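Local coordinates for protein neural-cadherin (Drosophila melanogaster, PDB 3UBF) that mediates calcium-dependent, homophilic cell-cell adhesion through a chain of extracellular cadherin repeats, of which this piece holds three, at residues A[101-111]-A[196-204]. Sequence-based numbering, arbitrary orientation.
Sequences DEPPYFINRPL and QSTPEERLS. With ZN (zinc ion), chain J.
T198 and F106 meet where strand 105-106, just after the linker into the second cadherin repeat of this chain, runs beside the loop leading into strand 201-207, a worked example of an edge strand of one sheet packing, without a clear hydrogen bond, on the segment that enters an inner strand of the other. T198 CG2 sits over one face of the F106 ring, displaced toward its rim, in a CH-pi contact 3.9 Å from the centroid and 17° off the ring normal. That placement follows from the threonine torsion: CG2 lies anti to the carbonyl carbon, while OG1 turns to P199 O in a 2.8 Å hydrogen bond. P199 O itself approaches F106 CE1 in the ring plane, 3.3 Å away, and E201 CG comes in obliquely, 3.6 Å from F106 CD1. Backbone joins in through a CA-H...O contact, T198 CA to P104 O at 3.4 Å. Toward the linker, Q196 lays its CB against P103 CB at 3.8 Å and its CG against P103 CG at 4.0 Å, and its bent chain brings the terminal amide to the D101 carboxylate, the two planes 55° apart. With an alanine at Q196 the CB contact would stay, but the packing of CG on P103 would be lost and the D101 carboxylate would probably lose its amide neighbour. T198 OG1 also hydrogen-bonds the backbone N of A183, on strand 176-185, while E200 OE2 binds a zinc ion at 2.2 Å. F106, reaching from the sheet of 105-106 and 126-133 to T198 and E201, spans the repeat's beta sandwich; M113 of strand 113-117, which flanks 201-207 opposite 176-185, touches both F106 and E201.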
loop_
_atom_site.group_PDB
_atom_site.type_symbol
_atom_site.label_atom_id
_atom_site.label_comp_id
_atom_site.label_asym_id
_atom_site.label_seq_id
_atom_site.Cartn_x
_atom_site.Cartn_y
_atom_site.Cartn_z
ATOM N N ASP A 101 -1.813 10.591 -6.822
ATOM C CA ASP A 101 -1.516 9.564 -7.815
ATOM C C ASP A 101 -0.181 8.861 -7.529
ATOM O O ASP A 101 0.834 9.170 -8.152
ATOM C CB ASP A 101 -1.505 10.210 -9.214
ATOM C CG ASP A 101 -1.645 9.196 -10.349
ATOM O OD1 ASP A 101 -1.586 7.976 -10.087
ATOM O OD2 ASP A 101 -1.812 9.623 -11.519
ATOM N N GLU A 102 -0.195 7.937 -6.574
ATOM C CA GLU A 102 0.956 7.105 -6.229
ATOM C C GLU A 102 0.544 5.625 -6.377
ATOM O O GLU A 102 -0.641 5.289 -6.199
ATOM C CB GLU A 102 1.423 7.402 -4.801
ATOM C CG GLU A 102 2.303 8.652 -4.642
ATOM C CD GLU A 102 2.151 9.329 -3.273
ATOM O OE1 GLU A 102 1.096 9.102 -2.632
ATOM O OE2 GLU A 102 3.064 10.102 -2.850
ATOM N N PRO A 103 1.509 4.733 -6.710
ATOM C CA PRO A 103 1.140 3.385 -7.151
ATOM C C PRO A 103 0.452 2.580 -6.069
ATOM O O PRO A 103 0.754 2.771 -4.889
ATOM C CB PRO A 103 2.489 2.737 -7.494
ATOM C CG PRO A 103 3.437 3.884 -7.669
ATOM C CD PRO A 103 2.971 4.903 -6.679
ATOM N N PRO A 104 -0.463 1.665 -6.465
ATOM C CA PRO A 104 -1.034 0.741 -5.497
ATOM C C PRO A 104 0.028 -0.165 -4.891
ATOM O O PRO A 104 1.110 -0.356 -5.461
ATOM C CB PRO A 104 -2.025 -0.083 -6.326
ATOM C CG PRO A 104 -1.556 0.037 -7.718
ATOM C CD PRO A 104 -0.935 1.391 -7.834
ATOM N N TYR A 105 -0.284 -0.696 -3.720
ATOM C CA TYR A 105 0.578 -1.656 -3.061
ATOM C C TYR A 105 -0.322 -2.705 -2.455
ATOM O O TYR A 105 -1.457 -2.413 -2.079
ATOM C CB TYR A 105 1.433 -0.979 -1.991
ATOM C CG TYR A 105 0.648 -0.084 -1.079
ATOM C CD1 TYR A 105 0.184 -0.540 0.151
ATOM C CD2 TYR A 105 0.359 1.219 -1.451
ATOM C CE1 TYR A 105 -0.545 0.270 0.981
ATOM C CE2 TYR A 105 -0.387 2.043 -0.629
ATOM C CZ TYR A 105 -0.832 1.565 0.582
ATOM O OH TYR A 105 -1.561 2.411 1.384
ATOM N N PHE A 106 0.170 -3.934 -2.392
ATOM C CA PHE A 106 -0.567 -5.006 -1.740
ATOM C C PHE A 106 -0.626 -4.770 -0.241
ATOM O O PHE A 106 0.387 -4.415 0.382
ATOM C CB PHE A 106 0.064 -6.349 -2.060
ATOM C CG PHE A 106 -0.168 -6.793 -3.483
ATOM C CD1 PHE A 106 0.878 -6.796 -4.402
ATOM C CD2 PHE A 106 -1.442 -7.185 -3.908
ATOM C CE1 PHE A 106 0.670 -7.198 -5.700
ATOM C CE2 PHE A 106 -1.670 -7.580 -5.214
ATOM C CZ PHE A 106 -0.618 -7.588 -6.118
ATOM N N ILE A 107 -1.829 -4.918 0.309
ATOM C CA ILE A 107 -2.051 -4.886 1.759
ATOM C C ILE A 107 -2.229 -6.272 2.383
ATOM O O ILE A 107 -2.342 -6.391 3.602
ATOM C CB ILE A 107 -3.206 -3.918 2.183
ATOM C CG1 ILE A 107 -4.554 -4.388 1.651
ATOM C CG2 ILE A 107 -2.908 -2.512 1.697
ATOM C CD1 ILE A 107 -5.744 -3.573 2.160
ATOM N N ASN A 108 -2.243 -7.315 1.562
ATOM C CA ASN A 108 -2.143 -8.696 2.089
ATOM C C ASN A 108 -1.037 -8.853 3.125
ATOM O O ASN A 108 0.112 -8.467 2.887
ATOM C CB ASN A 108 -1.919 -9.697 0.966
ATOM C CG ASN A 108 -3.092 -9.772 0.025
ATOM O OD1 ASN A 108 -3.103 -9.106 -1.014
ATOM N ND2 ASN A 108 -4.106 -10.556 0.389
ATOM N N ARG A 109 -1.394 -9.387 4.286
ATOM C CA ARG A 109 -0.397 -9.728 5.290
ATOM C C ARG A 109 -0.654 -11.141 5.820
ATOM O O ARG A 109 -1.808 -11.571 5.874
ATOM C CB ARG A 109 -0.341 -8.677 6.409
ATOM C CG ARG A 109 0.185 -7.274 5.982
ATOM C CD ARG A 109 1.642 -7.304 5.486
ATOM N NE ARG A 109 2.159 -5.976 5.128
ATOM C CZ ARG A 109 2.012 -5.406 3.926
ATOM N NH1 ARG A 109 1.373 -6.024 2.956
ATOM N NH2 ARG A 109 2.502 -4.208 3.685
ATOM N N PRO A 110 0.417 -11.889 6.171
ATOM C CA PRO A 110 1.841 -11.542 6.075
ATOM C C PRO A 110 2.317 -11.593 4.642
ATOM O O PRO A 110 1.633 -12.161 3.786
ATOM C CB PRO A 110 2.528 -12.668 6.851
ATOM C CG PRO A 110 1.431 -13.341 7.631
ATOM C CD PRO A 110 0.235 -13.219 6.771
ATOM N N LEU A 111 3.467 -10.982 4.384
ATOM C CA LEU A 111 4.168 -11.164 3.128
ATOM C C LEU A 111 5.405 -11.991 3.431
ATOM O O LEU A 111 5.977 -11.860 4.524
ATOM C CB LEU A 111 4.544 -9.812 2.500
ATOM C CG LEU A 111 3.348 -9.003 1.964
ATOM C CD1 LEU A 111 3.818 -7.642 1.485
ATOM C CD2 LEU A 111 2.581 -9.725 0.865
ATOM N N GLN A 196 0.454 2.900 -13.345
ATOM C CA GLN A 196 1.230 2.380 -12.224
ATOM C C GLN A 196 0.625 1.088 -11.716
ATOM O O GLN A 196 -0.565 0.803 -11.910
ATOM C CB GLN A 196 1.245 3.346 -11.041
ATOM C CG GLN A 196 1.825 4.716 -11.284
ATOM C CD GLN A 196 1.011 5.808 -10.584
ATOM O OE1 GLN A 196 0.124 5.525 -9.768
ATOM N NE2 GLN A 196 1.303 7.063 -10.911
ATOM N N SER A 197 1.437 0.320 -11.011
ATOM C CA SER A 197 0.949 -0.899 -10.449
ATOM C C SER A 197 1.710 -1.308 -9.202
ATOM O O SER A 197 2.677 -0.685 -8.803
ATOM C CB SER A 197 0.997 -1.996 -11.506
ATOM O OG SER A 197 2.294 -2.142 -12.026
ATOM N N THR A 198 1.229 -2.359 -8.571
ATOM C CA THR A 198 1.939 -2.979 -7.496
ATOM C C THR A 198 3.209 -3.592 -8.066
ATOM O O THR A 198 3.377 -3.663 -9.282
ATOM C CB THR A 198 1.119 -4.133 -6.927
ATOM O OG1 THR A 198 0.942 -5.111 -7.953
ATOM C CG2 THR A 198 -0.244 -3.657 -6.419
ATOM N N PRO A 199 4.109 -4.033 -7.185
ATOM C CA PRO A 199 5.113 -4.998 -7.613
ATOM C C PRO A 199 4.442 -6.301 -8.049
ATOM O O PRO A 199 3.277 -6.558 -7.702
ATOM C CB PRO A 199 5.919 -5.248 -6.340
ATOM C CG PRO A 199 5.697 -4.035 -5.503
ATOM C CD PRO A 199 4.290 -3.625 -5.779
ATOM N N GLU A 200 5.170 -7.111 -8.806
ATOM C CA GLU A 200 4.725 -8.447 -9.155
ATOM C C GLU A 200 5.097 -9.348 -8.003
ATOM O O GLU A 200 6.255 -9.754 -7.879
ATOM C CB GLU A 200 5.391 -8.909 -10.444
ATOM C CG GLU A 200 5.170 -7.919 -11.569
ATOM C CD GLU A 200 5.863 -8.300 -12.841
ATOM O OE1 GLU A 200 6.607 -9.303 -12.854
ATOM O OE2 GLU A 200 5.665 -7.577 -13.848
ATOM N N GLU A 201 4.120 -9.623 -7.147
ATOM C CA GLU A 201 4.329 -10.416 -5.944
ATOM C C GLU A 201 4.156 -11.905 -6.180
ATOM O O GLU A 201 3.376 -12.338 -7.035
ATOM C CB GLU A 201 3.367 -9.983 -4.825
ATOM C CG GLU A 201 3.865 -8.820 -3.969
ATOM C CD GLU A 201 5.100 -9.142 -3.131
ATOM O OE1 GLU A 201 5.540 -10.317 -3.064
ATOM O OE2 GLU A 201 5.652 -8.200 -2.543
ATOM N N ARG A 202 4.856 -12.686 -5.373
ATOM C CA ARG A 202 4.796 -14.129 -5.449
ATOM C C ARG A 202 3.802 -14.692 -4.448
ATOM O O ARG A 202 3.939 -14.499 -3.242
ATOM C CB ARG A 202 6.171 -14.714 -5.180
ATOM C CG ARG A 202 6.249 -16.196 -5.330
ATOM C CD ARG A 202 7.647 -16.597 -5.060
ATOM N NE ARG A 202 7.895 -18.024 -5.224
ATOM C CZ ARG A 202 7.713 -18.942 -4.280
ATOM N NH1 ARG A 202 7.225 -18.600 -3.089
ATOM N NH2 ARG A 202 8.012 -20.212 -4.538
ATOM N N LEU A 203 2.817 -15.411 -4.979
ATOM C CA LEU A 203 1.821 -16.108 -4.183
ATOM C C LEU A 203 2.130 -17.604 -4.209
ATOM O O LEU A 203 2.176 -18.250 -5.279
ATOM C CB LEU A 203 0.400 -15.798 -4.672
ATOM C CG LEU A 203 -0.764 -16.647 -4.128
ATOM C CD1 LEU A 203 -0.818 -16.646 -2.606
ATOM C CD2 LEU A 203 -2.090 -16.198 -4.702
ATOM N N SER A 204 2.359 -18.121 -3.008
ATOM C CA SER A 204 2.688 -19.510 -2.779
ATOM C C SER A 204 1.467 -20.214 -2.212
ATOM O O SER A 204 0.993 -19.859 -1.131
ATOM C CB SER A 204 3.846 -19.611 -1.780
ATOM O OG SER A 204 3.789 -20.852 -1.097
HETATM ZN ZN ZN J . 7.390 -7.547 -15.163
HETATM O O HOH W 1 8.535 -5.343 -15.322
#